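Local atomic coordinates of penicillin-binding protein PbpB (Mycobacterium tuberculosis, PDB entry 6KGU), a protein that cross-links peptidoglycan from lipid intermediates during mycobacterial cell-wall synthesis, and is a target of beta-lactam antibiotics such as aztreonam. Residues N271-V274 with A275-V279; S296-G300 with G301-H305; V327-L330 with M331-R335; L365-I369 with D370-G374; F377-P381 with I382-L386. One frame throughout, in Å; residues are numbered along the deposited sequence. Where two conformers were deposited one is given.

Overall arrangement
From the N-terminal end, contact 1 (271-274 with 275-279) is one turn-to-turn contact on helix 272-281, next to Ser269, the probable active-site serine. Contact 2 closes the surface hairpin 296-305, and contact 3 lies within helix 326-336. Contacts 4 and 5 close two turns in the long loop between helices 338-347 and 390-401. All five follow in series, so none nests in or crosses another. In space, contact 3 packs against contact 1, contact 2 and contact 5, while contact 5 touches all four others. The two helices, the hairpin and the loop are thereby joined on one side of the transpeptidase domain, and contact 5 directly meets the bound aztreonam, in ring-opened form.

Contact 1. Residues N271-V274 with A275-V279; sequences NKIV and AASAV
Ser277 reaches back one helical turn to Ile273, whose carbonyl oxygen it grips twice. The hydroxyl OG of Ser277 donates to Ile273 O at 2.8 Å, and Ser277 N gives the regular helical bond to the same oxygen at 2.9 Å. The two donors arrive from opposite faces of the carbonyl plane, each tilted by about 30°. With chi1 at -61°, OG lies beside its own backbone N and folds back against the preceding turn, so the hydroxyl is satisfied within the helix; CG1 of Ile273 lies alongside OG at 4.0 Å. On the neighbouring turns Ala276 N bonds Lys272 O, and Ala278 N bonds Val274 O at 2.9 Å, while CB of Ala278 rests on that same Val274 O at 3.4 Å.

This is the first part of helix 272-281, which in penicillin-binding transpeptidases follows the SxxK serine; here the pattern probably comprises Ser269 and Lys272. The extended chain of Lys272 leads away from the helix, and its NZ is hydrogen-bonded to Ser324 OG and Asn326 OD1. Near Asn271 a water bridges the backbone, donating to Asn271 O at 2.7 Å and accepting from Ala275 N at 3.0 Å, thereby linking a carbonyl and an amide too far apart to bond directly. Further out, the small CB of Ala275 packs on Thr329 and Ser333 of helix 326-336. Val274 faces Tyr341 and Met344 of helix 338-347, and Ile273 lies against Tyr397 and Ile400 of helix 390-401.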
loop_
_atom_site.group_PDB
_atom_site.type_symbol
_atom_site.label_atom_id
_atom_site.label_comp_id
_atom_site.label_asym_id
_atom_site.label_seq_id
_atom_site.Cartn_x
_atom_site.Cartn_y
_atom_site.Cartn_z
ATOM N N ASN A 271 9.419 6.745 -1.659
ATOM C CA ASN A 271 8.939 8.090 -1.927
ATOM C C ASN A 271 9.554 8.709 -3.178
ATOM O O ASN A 271 9.078 9.763 -3.616
ATOM C CB ASN A 271 9.205 9.004 -0.721
ATOM C CG ASN A 271 8.242 10.165 -0.680
ATOM O OD1 ASN A 271 7.038 9.966 -0.806
ATOM N ND2 ASN A 271 8.759 11.385 -0.555
ATOM N N LYS A 272 10.597 8.102 -3.753
ATOM C CA LYS A 272 11.267 8.722 -4.884
ATOM C C LYS A 272 10.368 8.810 -6.107
ATOM O O LYS A 272 10.662 9.582 -7.025
ATOM C CB LYS A 272 12.562 7.972 -5.215
ATOM C CG LYS A 272 13.654 8.169 -4.135
ATOM C CD LYS A 272 14.969 7.495 -4.512
ATOM C CE LYS A 272 15.991 7.559 -3.377
ATOM N NZ LYS A 272 17.273 6.853 -3.745
ATOM N N ILE A 273 9.258 8.069 -6.124
ATOM C CA ILE A 273 8.270 8.245 -7.186
ATOM C C ILE A 273 7.860 9.711 -7.328
ATOM O O ILE A 273 7.594 10.185 -8.442
ATOM C CB ILE A 273 7.053 7.333 -6.934
ATOM C CG1 ILE A 273 6.132 7.336 -8.155
ATOM C CG2 ILE A 273 6.291 7.761 -5.657
ATOM C CD1 ILE A 273 4.926 6.433 -8.002
ATOM N N VAL A 274 7.839 10.467 -6.224
ATOM C CA VAL A 274 7.410 11.862 -6.316
ATOM C C VAL A 274 8.434 12.690 -7.084
ATOM O O VAL A 274 8.077 13.428 -8.011
ATOM C CB VAL A 274 7.129 12.448 -4.922
ATOM C CG1 VAL A 274 6.684 13.884 -5.037
ATOM C CG2 VAL A 274 6.027 11.615 -4.210
ATOM N N ALA A 275 9.720 12.583 -6.712
ATOM C CA ALA A 275 10.764 13.292 -7.452
ATOM C C ALA A 275 10.791 12.871 -8.914
ATOM O O ALA A 275 10.973 13.711 -9.808
ATOM C CB ALA A 275 12.134 13.052 -6.812
ATOM N N ALA A 276 10.659 11.565 -9.178
ATOM C CA ALA A 276 10.709 11.083 -10.554
ATOM C C ALA A 276 9.590 11.688 -11.383
ATOM O O ALA A 276 9.812 12.121 -12.518
ATOM C CB ALA A 276 10.613 9.556 -10.591
ATOM N N SER A 277 8.375 11.705 -10.823
ATOM C CA SER A 277 7.209 12.241 -11.510
ATOM C C SER A 277 7.337 13.741 -11.713
ATOM O O SER A 277 7.006 14.263 -12.781
ATOM C CB SER A 277 5.948 11.925 -10.696
ATOM O OG SER A 277 5.777 10.524 -10.551
ATOM N N ALA A 278 7.817 14.450 -10.697
ATOM C CA ALA A 278 7.934 15.897 -10.815
ATOM C C ALA A 278 8.954 16.284 -11.878
ATOM O O ALA A 278 8.676 17.130 -12.738
ATOM C CB ALA A 278 8.294 16.501 -9.459
ATOM N N VAL A 279 10.136 15.662 -11.850
ATOM C CA VAL A 279 11.181 16.074 -12.781
ATOM C C VAL A 279 10.773 15.766 -14.224
ATOM O O VAL A 279 11.105 16.525 -15.142
ATOM C CB VAL A 279 12.532 15.430 -12.375
ATOM C CG1 VAL A 279 12.787 14.122 -13.100
ATOM C CG2 VAL A 279 13.693 16.389 -12.597
HETATM O O HOH W 1 10.519 12.063 -3.829
#

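Contact 2. Residues S296-G300 with G301-H305; sequences SIQMG and GVTVH
Gln298 and Thr303 meet across the hairpin through their polar ends, Thr303 OG1 donating to Gln298 OE1 at 2.5 Å, a bond so short that its exact geometry is doubtful. The glutamine chain bends at chi2 (-67°), which folds its amide back toward the threonine hydroxyl on the partner strand. Along the strands the backbone is satisfied in reciprocal pairs. Ile297 N gives to Val304 O and Val304 N returns a bond to Ile297 O, both at 2.9 Å. Met299 N likewise donates to Val302 O at 2.8 Å, and Val302 N to Met299 O at 2.9 Å.

The whole is an antiparallel two-stranded beta hairpin, closed by a type I' turn from Met299 to Val302 with Gly300 and Gly301 at its corners. Both glycines have positive phi, and at Gly301 a CB would clash with Gly300 O, which makes this corner call for glycine. The non-hydrogen-bonded pairs add CA-H...O contacts, such as Gln298 CA to Val302 O at 3.3 Å. Ile297, Met299, Val302 and Val304 lie on the face opposite Gln298 and Thr303; Ile297, Met299 and Val304 pack on helix 326-336, and Val302 touches Ala378.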
loop_
_atom_site.group_PDB
_atom_site.type_symbol
_atom_site.label_atom_id
_atom_site.label_comp_id
_atom_site.label_asym_id
_atom_site.label_seq_id
_atom_site.Cartn_x
_atom_site.Cartn_y
_atom_site.Cartn_z
ATOM N N SER A 296 28.526 11.958 -2.584
ATOM C CA SER A 296 27.873 12.688 -1.513
ATOM C C SER A 296 27.798 14.139 -1.926
ATOM O O SER A 296 28.561 14.592 -2.778
ATOM C CB SER A 296 28.621 12.537 -0.179
ATOM O OG SER A 296 29.997 12.806 -0.344
ATOM N N ILE A 297 26.866 14.867 -1.314
ATOM C CA ILE A 297 26.778 16.307 -1.507
ATOM C C ILE A 297 26.362 16.969 -0.202
ATOM O O ILE A 297 25.778 16.347 0.688
ATOM C CB ILE A 297 25.784 16.716 -2.619
ATOM C CG1 ILE A 297 24.367 16.219 -2.308
ATOM C CG2 ILE A 297 26.255 16.248 -3.989
ATOM C CD1 ILE A 297 23.332 16.841 -3.219
ATOM N N GLN A 298 26.661 18.261 -0.124
ATOM C CA GLN A 298 26.189 19.141 0.935
ATOM C C GLN A 298 24.969 19.892 0.420
ATOM O O GLN A 298 25.061 20.635 -0.562
ATOM C CB GLN A 298 27.279 20.128 1.350
ATOM C CG GLN A 298 28.583 19.471 1.770
ATOM C CD GLN A 298 28.436 18.680 3.050
ATOM O OE1 GLN A 298 29.093 17.651 3.236
ATOM N NE2 GLN A 298 27.567 19.153 3.949
ATOM N N MET A 299 23.833 19.696 1.071
ATOM C CA MET A 299 22.609 20.341 0.634
ATOM C C MET A 299 21.822 20.760 1.863
ATOM O O MET A 299 21.724 19.993 2.820
ATOM C CB MET A 299 21.781 19.396 -0.257
ATOM C CG MET A 299 20.484 19.979 -0.742
ATOM S SD MET A 299 19.629 18.928 -1.928
ATOM C CE MET A 299 18.101 19.842 -2.120
ATOM N N GLY A 300 21.272 21.973 1.837
ATOM C CA GLY A 300 20.454 22.422 2.952
ATOM C C GLY A 300 21.153 22.351 4.294
ATOM O O GLY A 300 20.497 22.143 5.316
ATOM N N GLY A 301 22.475 22.507 4.312
ATOM C CA GLY A 301 23.257 22.446 5.525
ATOM C C GLY A 301 23.671 21.059 5.961
ATOM O O GLY A 301 24.433 20.936 6.924
ATOM N N VAL A 302 23.203 20.011 5.287
ATOM C CA VAL A 302 23.446 18.645 5.720
ATOM C C VAL A 302 24.176 17.883 4.608
ATOM O O VAL A 302 24.274 18.334 3.464
ATOM C CB VAL A 302 22.138 17.938 6.132
ATOM C CG1 VAL A 302 21.320 17.521 4.906
ATOM C CG2 VAL A 302 22.420 16.762 7.064
ATOM N N THR A 303 24.708 16.721 4.974
ATOM C CA THR A 303 25.495 15.876 4.086
ATOM C C THR A 303 24.677 14.653 3.707
ATOM O O THR A 303 24.291 13.866 4.580
ATOM C CB THR A 303 26.800 15.449 4.753
ATOM O OG1 THR A 303 27.644 16.592 4.907
ATOM C CG2 THR A 303 27.514 14.390 3.916
ATOM N N VAL A 304 24.429 14.484 2.410
ATOM C CA VAL A 304 23.696 13.338 1.891
ATOM C C VAL A 304 24.672 12.455 1.137
ATOM O O VAL A 304 25.464 12.948 0.329
ATOM C CB VAL A 304 22.524 13.763 0.993
ATOM C CG1 VAL A 304 21.566 12.599 0.830
ATOM C CG2 VAL A 304 21.814 14.947 1.607
ATOM N N HIS A 305 24.614 11.155 1.411
ATOM C CA HIS A 305 25.547 10.174 0.891
ATOM C C HIS A 305 24.730 9.029 0.312
ATOM O O HIS A 305 23.645 8.718 0.805
ATOM C CB HIS A 305 26.501 9.688 2.009
ATOM C CG HIS A 305 27.681 8.893 1.529
ATOM N ND1 HIS A 305 28.934 8.987 2.104
ATOM C CD2 HIS A 305 27.806 7.971 0.537
ATOM C CE1 HIS A 305 29.767 8.167 1.483
ATOM N NE2 HIS A 305 29.110 7.537 0.531
#

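Contact 3. Residues V327-L330 with M331-R335; sequences VGTL and MLSQR
Met331 folds back along its helix towards Val327, one turn earlier. Its CB lies 3.6 Å from Val327 O, and CG comes nearer, 3.2 Å from the same oxygen, because chi1 of -66° places it beside the backbone N. SD continues the extended middle of the chain and touches Val327 CG1 at 4.1 Å, the two side chains lying side by side and pointing the same way. At the tip, chi3 of 52° turns the methyl CE out of that line. Met331 is partly exposed, and its end was deposited in two conformers, which makes its exact place less sure.

Beneath it runs the regular backbone ladder: Met331 N to Val327 O at 2.9 Å, Leu332 N to Gly328 O, and Gln334 N to Leu330 O. Ser333 adds a side-chain bond. Its OG donates to Thr329 O at 2.8 Å from above the carbonyl plane, 43° out of it, while Ser333 N binds the same oxygen at 2.8 Å. Two donors from one residue thus hold a single carbonyl, and Thr329 CG2 lies beside the hydroxyl at 4.0 Å. The other branch of Thr329, OG1, turns back to Ser325 O.

CD2 of Leu332 sits over one face of the Arg335 guanidinium, whose NH2 makes a salt bridge with Glu289 and NH1 a hydrogen bond to Leu284 O. Thr329 and Leu332 touch Phe321 of helix 317-323, and Val327 and Leu330 pack on strand 296-299. This is helix 326-336 of the transpeptidase domain, which begins at Asn326 with Ser324 just before it, probably the SxN motif.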
loop_
_atom_site.group_PDB
_atom_site.type_symbol
_atom_site.label_atom_id
_atom_site.label_comp_id
_atom_site.label_asym_id
_atom_site.label_seq_id
_atom_site.Cartn_x
_atom_site.Cartn_y
_atom_site.Cartn_z
ATOM N N VAL A 327 21.801 10.932 -3.758
ATOM C CA VAL A 327 22.443 12.129 -4.300
ATOM C C VAL A 327 21.841 12.493 -5.653
ATOM O O VAL A 327 21.506 13.656 -5.912
ATOM C CB VAL A 327 23.963 11.920 -4.393
ATOM C CG1 VAL A 327 24.615 13.073 -5.169
ATOM C CG2 VAL A 327 24.575 11.786 -2.975
ATOM N N GLY A 328 21.701 11.508 -6.542
ATOM C CA GLY A 328 21.077 11.783 -7.826
ATOM C C GLY A 328 19.654 12.281 -7.666
ATOM O O GLY A 328 19.209 13.178 -8.392
ATOM N N THR A 329 18.924 11.722 -6.697
ATOM C CA THR A 329 17.548 12.161 -6.478
ATOM C C THR A 329 17.505 13.627 -6.062
ATOM O O THR A 329 16.679 14.401 -6.557
ATOM C CB THR A 329 16.883 11.268 -5.434
ATOM O OG1 THR A 329 16.781 9.933 -5.960
ATOM C CG2 THR A 329 15.464 11.780 -5.094
ATOM N N LEU A 330 18.420 14.034 -5.184
ATOM C CA LEU A 330 18.400 15.411 -4.694
ATOM C C LEU A 330 18.891 16.391 -5.750
ATOM O O LEU A 330 18.388 17.513 -5.831
ATOM C CB LEU A 330 19.225 15.531 -3.415
ATOM C CG LEU A 330 18.560 14.851 -2.214
ATOM C CD1 LEU A 330 19.487 14.868 -1.011
ATOM C CD2 LEU A 330 17.249 15.521 -1.885
ATOM N N MET A 331 19.874 15.996 -6.565
ATOM C CA MET A 331 20.304 16.857 -7.661
ATOM C C MET A 331 19.154 17.137 -8.617
ATOM O O MET A 331 18.915 18.287 -9.001
ATOM C CB MET A 331 21.478 16.217 -8.395
ATOM C CG MET A 331 22.713 16.135 -7.527
ATOM S SD MET A 331 24.130 15.525 -8.409
ATOM C CE MET A 331 24.126 16.616 -9.818
ATOM N N LEU A 332 18.411 16.090 -8.996
ATOM C CA LEU A 332 17.237 16.260 -9.850
ATOM C C LEU A 332 16.137 17.025 -9.136
ATOM O O LEU A 332 15.438 17.833 -9.753
ATOM C CB LEU A 332 16.688 14.894 -10.296
ATOM C CG LEU A 332 17.533 14.053 -11.250
ATOM C CD1 LEU A 332 16.975 12.616 -11.328
ATOM C CD2 LEU A 332 17.606 14.723 -12.644
ATOM N N SER A 333 15.936 16.750 -7.845
ATOM C CA SER A 333 14.949 17.510 -7.081
ATOM C C SER A 333 15.303 19.001 -7.039
ATOM O O SER A 333 14.404 19.850 -6.999
ATOM C CB SER A 333 14.827 16.946 -5.654
ATOM O OG SER A 333 14.359 15.605 -5.672
ATOM N N GLN A 334 16.600 19.335 -7.046
ATOM C CA GLN A 334 17.005 20.743 -7.073
ATOM C C GLN A 334 16.484 21.445 -8.318
ATOM O O GLN A 334 16.198 22.648 -8.274
ATOM C CB GLN A 334 18.530 20.887 -7.012
ATOM C CG GLN A 334 19.175 20.599 -5.670
ATOM C CD GLN A 334 20.695 20.675 -5.747
ATOM O OE1 GLN A 334 21.240 21.227 -6.698
ATOM N NE2 GLN A 334 21.385 20.106 -4.753
ATOM N N ARG A 335 16.357 20.719 -9.440
ATOM C CA ARG A 335 15.774 21.323 -10.634
ATOM C C ARG A 335 14.300 21.627 -10.416
ATOM O O ARG A 335 13.792 22.649 -10.892
ATOM C CB ARG A 335 15.951 20.404 -11.843
ATOM C CG ARG A 335 17.353 19.822 -12.007
ATOM C CD ARG A 335 17.424 18.945 -13.264
ATOM N NE ARG A 335 18.791 18.498 -13.549
ATOM C CZ ARG A 335 19.141 17.804 -14.629
ATOM N NH1 ARG A 335 18.219 17.485 -15.525
ATOM N NH2 ARG A 335 20.411 17.440 -14.818
#

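Contact 4. Residues L365-I369 with D370-G374; sequences LVPPI and DQWSG
Trp372 closes back over Pro367 and Ile369, and its indole is fixed both at an edge and over a face. At the edge, NE1 donates to Pro367 O at 2.7 Å; the oxygen lies in the ring plane, although the donor stands 47° above the plane of the proline carbonyl. Over one face comes Ile369, whose CA makes a CH-pi contact 3.4 Å from the centroid of the five-membered ring and only 16° off its normal. The branch CG1 lies anti to the backbone N of Ile369 (chi1 -169°), which carries it across the indole to within 3.8 Å of Trp372 CD2. Pro367 CB adds a lighter apolar touch beside CD1, at 4.2 Å. The backbone assists: Trp372 N bonds Ile369 O at 3.0 Å.

These residues form a tight turn with a short 3-10 segment, in the long loop that connects helix 338-347 to helix 390-401 in the transpeptidase domain. On its packed side Trp372 lies against Pro338 and Leu380, while Pro368 and Ile369 touch Tyr342.

The outer side is looser. Gln371 extends its chain across the ring of Pro368, so that NE2 rests 3.5 Å from CG of that proline, in van der Waals contact. Asp370 curls its carboxylate back towards the same ring, OD1 lying 3.6 Å from Pro368 CB. In the conformer described, OD1 has no hydrogen-bond partner in the model, which is doubtful because a second conformer was deposited; Asp370 as a whole is exposed, as is Gln371.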
loop_
_atom_site.group_PDB
_atom_site.type_symbol
_atom_site.label_atom_id
_atom_site.label_comp_id
_atom_site.label_asym_id
_atom_site.label_seq_id
_atom_site.Cartn_x
_atom_site.Cartn_y
_atom_site.Cartn_z
ATOM N N LEU A 365 1.907 12.109 7.971
ATOM C CA LEU A 365 2.427 13.415 8.345
ATOM C C LEU A 365 3.348 13.942 7.261
ATOM O O LEU A 365 4.305 13.261 6.880
ATOM C CB LEU A 365 3.187 13.345 9.670
ATOM C CG LEU A 365 3.245 14.718 10.351
ATOM C CD1 LEU A 365 1.829 15.319 10.411
ATOM C CD2 LEU A 365 3.856 14.595 11.738
ATOM N N VAL A 366 3.058 15.156 6.789
ATOM C CA VAL A 366 3.886 15.857 5.819
ATOM C C VAL A 366 4.056 17.298 6.294
ATOM O O VAL A 366 3.080 18.053 6.326
ATOM C CB VAL A 366 3.275 15.850 4.408
ATOM C CG1 VAL A 366 4.173 16.629 3.450
ATOM C CG2 VAL A 366 3.009 14.426 3.901
ATOM N N PRO A 367 5.260 17.742 6.632
ATOM C CA PRO A 367 5.450 19.147 7.064
ATOM C C PRO A 367 5.077 20.123 5.961
ATOM O O PRO A 367 5.615 20.057 4.844
ATOM C CB PRO A 367 6.951 19.220 7.391
ATOM C CG PRO A 367 7.566 18.096 6.648
ATOM C CD PRO A 367 6.525 17.000 6.567
ATOM N N PRO A 368 4.132 21.026 6.226
ATOM C CA PRO A 368 3.785 22.045 5.226
ATOM C C PRO A 368 4.979 22.938 4.913
ATOM O O PRO A 368 5.890 23.111 5.726
ATOM C CB PRO A 368 2.644 22.833 5.892
ATOM C CG PRO A 368 2.810 22.589 7.345
ATOM C CD PRO A 368 3.368 21.195 7.475
ATOM N N ILE A 369 4.984 23.481 3.695
ATOM C CA ILE A 369 6.193 24.136 3.210
ATOM C C ILE A 369 6.511 25.395 4.018
ATOM O O ILE A 369 7.688 25.682 4.275
ATOM C CB ILE A 369 6.078 24.413 1.696
ATOM C CG1 ILE A 369 7.432 24.852 1.129
ATOM C CG2 ILE A 369 4.957 25.403 1.381
ATOM C CD1 ILE A 369 7.429 25.032 -0.389
ATOM N N ASP A 370 5.492 26.128 4.489
ATOM C CA ASP A 370 5.787 27.340 5.247
ATOM C C ASP A 370 6.469 27.055 6.580
ATOM O O ASP A 370 6.956 27.997 7.214
ATOM C CB ASP A 370 4.519 28.174 5.473
ATOM C CG ASP A 370 3.392 27.391 6.123
ATOM O OD1 ASP A 370 3.593 26.214 6.498
ATOM O OD2 ASP A 370 2.295 27.975 6.267
ATOM N N GLN A 371 6.562 25.794 6.998
ATOM C CA GLN A 371 7.263 25.436 8.223
ATOM C C GLN A 371 8.540 24.644 7.972
ATOM O O GLN A 371 9.147 24.158 8.927
ATOM C CB GLN A 371 6.323 24.657 9.145
ATOM C CG GLN A 371 5.019 25.405 9.394
ATOM C CD GLN A 371 3.973 24.562 10.093
ATOM O OE1 GLN A 371 4.290 23.554 10.731
ATOM N NE2 GLN A 371 2.712 24.962 9.963
ATOM N N TRP A 372 8.979 24.520 6.721
ATOM C CA TRP A 372 10.189 23.757 6.433
ATOM C C TRP A 372 11.412 24.394 7.091
ATOM O O TRP A 372 11.543 25.619 7.153
ATOM C CB TRP A 372 10.415 23.658 4.921
ATOM C CG TRP A 372 9.498 22.688 4.208
ATOM C CD1 TRP A 372 8.397 22.058 4.724
ATOM C CD2 TRP A 372 9.618 22.230 2.852
ATOM N NE1 TRP A 372 7.819 21.251 3.771
ATOM C CE2 TRP A 372 8.554 21.335 2.616
ATOM C CE3 TRP A 372 10.527 22.489 1.819
ATOM C CZ2 TRP A 372 8.366 20.708 1.385
ATOM C CZ3 TRP A 372 10.344 21.859 0.598
ATOM C CH2 TRP A 372 9.275 20.975 0.393
ATOM N N SER A 373 12.315 23.553 7.584
ATOM C CA SER A 373 13.612 24.038 8.011
ATOM C C SER A 373 14.507 24.226 6.788
ATOM O O SER A 373 14.104 24.000 5.643
ATOM C CB SER A 373 14.251 23.070 8.998
ATOM O OG SER A 373 14.914 22.033 8.292
ATOM N N GLY A 374 15.750 24.633 7.023
ATOM C CA GLY A 374 16.674 24.716 5.908
ATOM C C GLY A 374 17.044 23.374 5.318
ATOM O O GLY A 374 17.578 23.333 4.205
#

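Contact 5. Residues F377-P381 with I382-L386; sequences FANLP and IGQGL. With AZR (2-({[(1Z)-1-(2-amino-1,3-thiazol-4-yl)-2-oxo-2-{[(2S,3S)-1-oxo-3-(sulfoamino)butan-2-yl]amino}ethylidene]amino}oxy)-2-methylpropanoic acid), chain B.
Two torsions of Ile382, chi1 at 54° and chi2 at 87°, fold its side chain back over Asn379: CG1 sits between the backbone N and the carbonyl carbon, and both it and CD1 press on Asn379 O, CD1 at 3.3 Å. The same oxygen is the acceptor for two amides that reach it from opposite faces of its plane, Ile382 N at 3.1 Å and Gln384 N at 3.0 Å. Next to it Gly383 N donates to Leu380 O at 2.8 Å, and that oxygen also accepts from Asn271 ND2, beside helix 272-281. Gly383 has positive phi, where a CB would press on the preceding carbonyl O.

Gln384, extended along its whole length, crosses the side chain of Asn379, the amide planes 32° apart. Leu380 sends CD2 inward beneath the turn to touch Gln384 O. Leu380 CD2 also lies 3.9 Å from Leu386 CB. Pro381 packs on Leu330 and Ser333 of helix 326-336, which backs the turn from behind.

On the outer side the aminothiazole of the bound, ring-opened aztreonam lies against the loop: S8 is 3.6 Å from Gln384 CB and 3.8 Å from Gly383 O, while Ile382 CD1 approaches ring carbon C25 at 4.0 Å. The paired bonds from Gln384 N and Gly383 N make a Schellman motif at the end of the short 3-10 segment 380-381, and it places Gly383 and Gln384 in the aztreonam pocket of the transpeptidase active site, where Ser269 is probably the acylated nucleophile.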
loop_
_atom_site.group_PDB
_atom_site.type_symbol
_atom_site.label_atom_id
_atom_site.label_comp_id
_atom_site.label_asym_id
_atom_site.label_seq_id
_atom_site.Cartn_x
_atom_site.Cartn_y
_atom_site.Cartn_z
ATOM N N PHE A 377 14.094 20.104 2.594
ATOM C CA PHE A 377 14.146 19.779 1.176
ATOM C C PHE A 377 15.268 18.801 0.843
ATOM O O PHE A 377 15.201 18.127 -0.189
ATOM C CB PHE A 377 14.291 21.057 0.346
ATOM C CG PHE A 377 14.005 20.862 -1.128
ATOM C CD1 PHE A 377 12.887 20.150 -1.542
ATOM C CD2 PHE A 377 14.844 21.397 -2.095
ATOM C CE1 PHE A 377 12.611 19.985 -2.891
ATOM C CE2 PHE A 377 14.575 21.233 -3.449
ATOM C CZ PHE A 377 13.459 20.530 -3.849
ATOM N N ALA A 378 16.293 18.705 1.683
ATOM C CA ALA A 378 17.306 17.679 1.499
ATOM C C ALA A 378 16.858 16.307 1.990
ATOM O O ALA A 378 17.578 15.328 1.776
ATOM C CB ALA A 378 18.596 18.070 2.227
ATOM N N ASN A 379 15.707 16.212 2.657
ATOM C CA ASN A 379 15.253 14.965 3.259
ATOM C C ASN A 379 14.010 14.392 2.595
ATOM O O ASN A 379 13.980 13.198 2.272
ATOM C CB ASN A 379 14.991 15.175 4.758
ATOM C CG ASN A 379 16.279 15.366 5.551
ATOM O OD1 ASN A 379 16.444 16.357 6.249
ATOM N ND2 ASN A 379 17.200 14.426 5.423
ATOM N N LEU A 380 12.968 15.210 2.411
ATOM C CA LEU A 380 11.707 14.725 1.845
ATOM C C LEU A 380 11.869 13.978 0.522
ATOM O O LEU A 380 11.266 12.902 0.376
ATOM C CB LEU A 380 10.723 15.892 1.664
ATOM C CG LEU A 380 10.162 16.561 2.914
ATOM C CD1 LEU A 380 9.013 17.505 2.538
ATOM C CD2 LEU A 380 9.726 15.515 3.948
ATOM N N PRO A 381 12.627 14.475 -0.466
ATOM C CA PRO A 381 12.702 13.759 -1.753
ATOM C C PRO A 381 13.247 12.351 -1.647
ATOM O O PRO A 381 12.910 11.523 -2.494
ATOM C CB PRO A 381 13.610 14.649 -2.611
ATOM C CG PRO A 381 13.398 16.047 -2.047
ATOM C CD PRO A 381 13.300 15.794 -0.546
ATOM N N ILE A 382 14.043 12.023 -0.629
ATOM C CA ILE A 382 14.478 10.639 -0.460
ATOM C C ILE A 382 13.649 9.901 0.596
ATOM O O ILE A 382 14.026 8.809 1.021
ATOM C CB ILE A 382 15.988 10.565 -0.163
ATOM C CG1 ILE A 382 16.379 11.433 1.036
ATOM C CG2 ILE A 382 16.770 11.068 -1.383
ATOM C CD1 ILE A 382 16.257 10.771 2.378
ATOM N N GLY A 383 12.519 10.465 1.011
ATOM C CA GLY A 383 11.615 9.772 1.909
ATOM C C GLY A 383 11.929 9.893 3.387
ATOM O O GLY A 383 11.494 9.037 4.164
ATOM N N GLN A 384 12.665 10.918 3.804
ATOM C CA GLN A 384 12.972 11.140 5.210
ATOM C C GLN A 384 12.262 12.400 5.672
ATOM O O GLN A 384 12.202 13.385 4.933
ATOM C CB GLN A 384 14.483 11.272 5.441
ATOM C CG GLN A 384 14.904 11.332 6.908
ATOM C CD GLN A 384 16.385 11.688 7.088
ATOM O OE1 GLN A 384 17.257 11.153 6.396
ATOM N NE2 GLN A 384 16.669 12.602 8.012
ATOM N N GLY A 385 11.719 12.375 6.891
ATOM C CA GLY A 385 11.066 13.557 7.427
ATOM C C GLY A 385 9.577 13.638 7.190
ATOM O O GLY A 385 8.977 14.695 7.424
ATOM N N LEU A 386 8.961 12.558 6.730
ATOM C CA LEU A 386 7.524 12.491 6.555
ATOM C C LEU A 386 7.123 11.053 6.828
ATOM O O LEU A 386 7.975 10.156 6.897
ATOM C CB LEU A 386 7.087 12.926 5.149
ATOM C CG LEU A 386 7.275 11.962 3.972
ATOM C CD1 LEU A 386 6.666 12.538 2.707
ATOM C CD2 LEU A 386 8.759 11.652 3.744
HETATM C C7 AZR B . 19.550 2.956 -0.172
HETATM S S8 AZR B . 14.955 7.761 5.089
HETATM O O9 AZR B . 15.204 3.721 0.646
HETATM O O10 AZR B . 18.877 6.356 1.977
HETATM O O11 AZR B . 19.726 4.027 3.918
HETATM N N12 AZR B . 17.401 2.676 -1.370
HETATM N N13 AZR B . 17.568 4.494 1.864
HETATM N N14 AZR B . 18.774 4.720 4.723
HETATM N N15 AZR B . 16.631 6.013 6.004
HETATM N N16 AZR B . 15.053 6.754 7.583
HETATM S S17 AZR B . 16.992 1.172 -1.713
HETATM C C18 AZR B . 18.036 3.025 -0.086
HETATM C C19 AZR B . 17.513 4.384 0.410
HETATM C C20 AZR B . 16.005 4.400 0.054
HETATM C C21 AZR B . 18.183 5.497 2.518
HETATM C C22 AZR B . 18.013 5.448 3.996
HETATM C C23 AZR B . 20.559 3.164 4.662
HETATM C C24 AZR B . 16.927 6.214 4.661
HETATM C C25 AZR B . 16.142 7.114 4.014
HETATM C C26 AZR B . 15.605 6.757 6.363
HETATM C C27 AZR B . 19.676 2.022 5.129
HETATM C C28 AZR B . 21.700 2.660 3.796
HETATM C C29 AZR B . 21.112 3.949 5.849
HETATM O O30 AZR B . 21.132 5.160 5.900
HETATM O O31 AZR B . 21.600 3.183 6.776
HETATM O O32 AZR B . 18.176 0.434 -1.957
HETATM O O33 AZR B . 16.262 1.231 -3.088
HETATM O O34 AZR B . 16.037 0.748 -0.755
#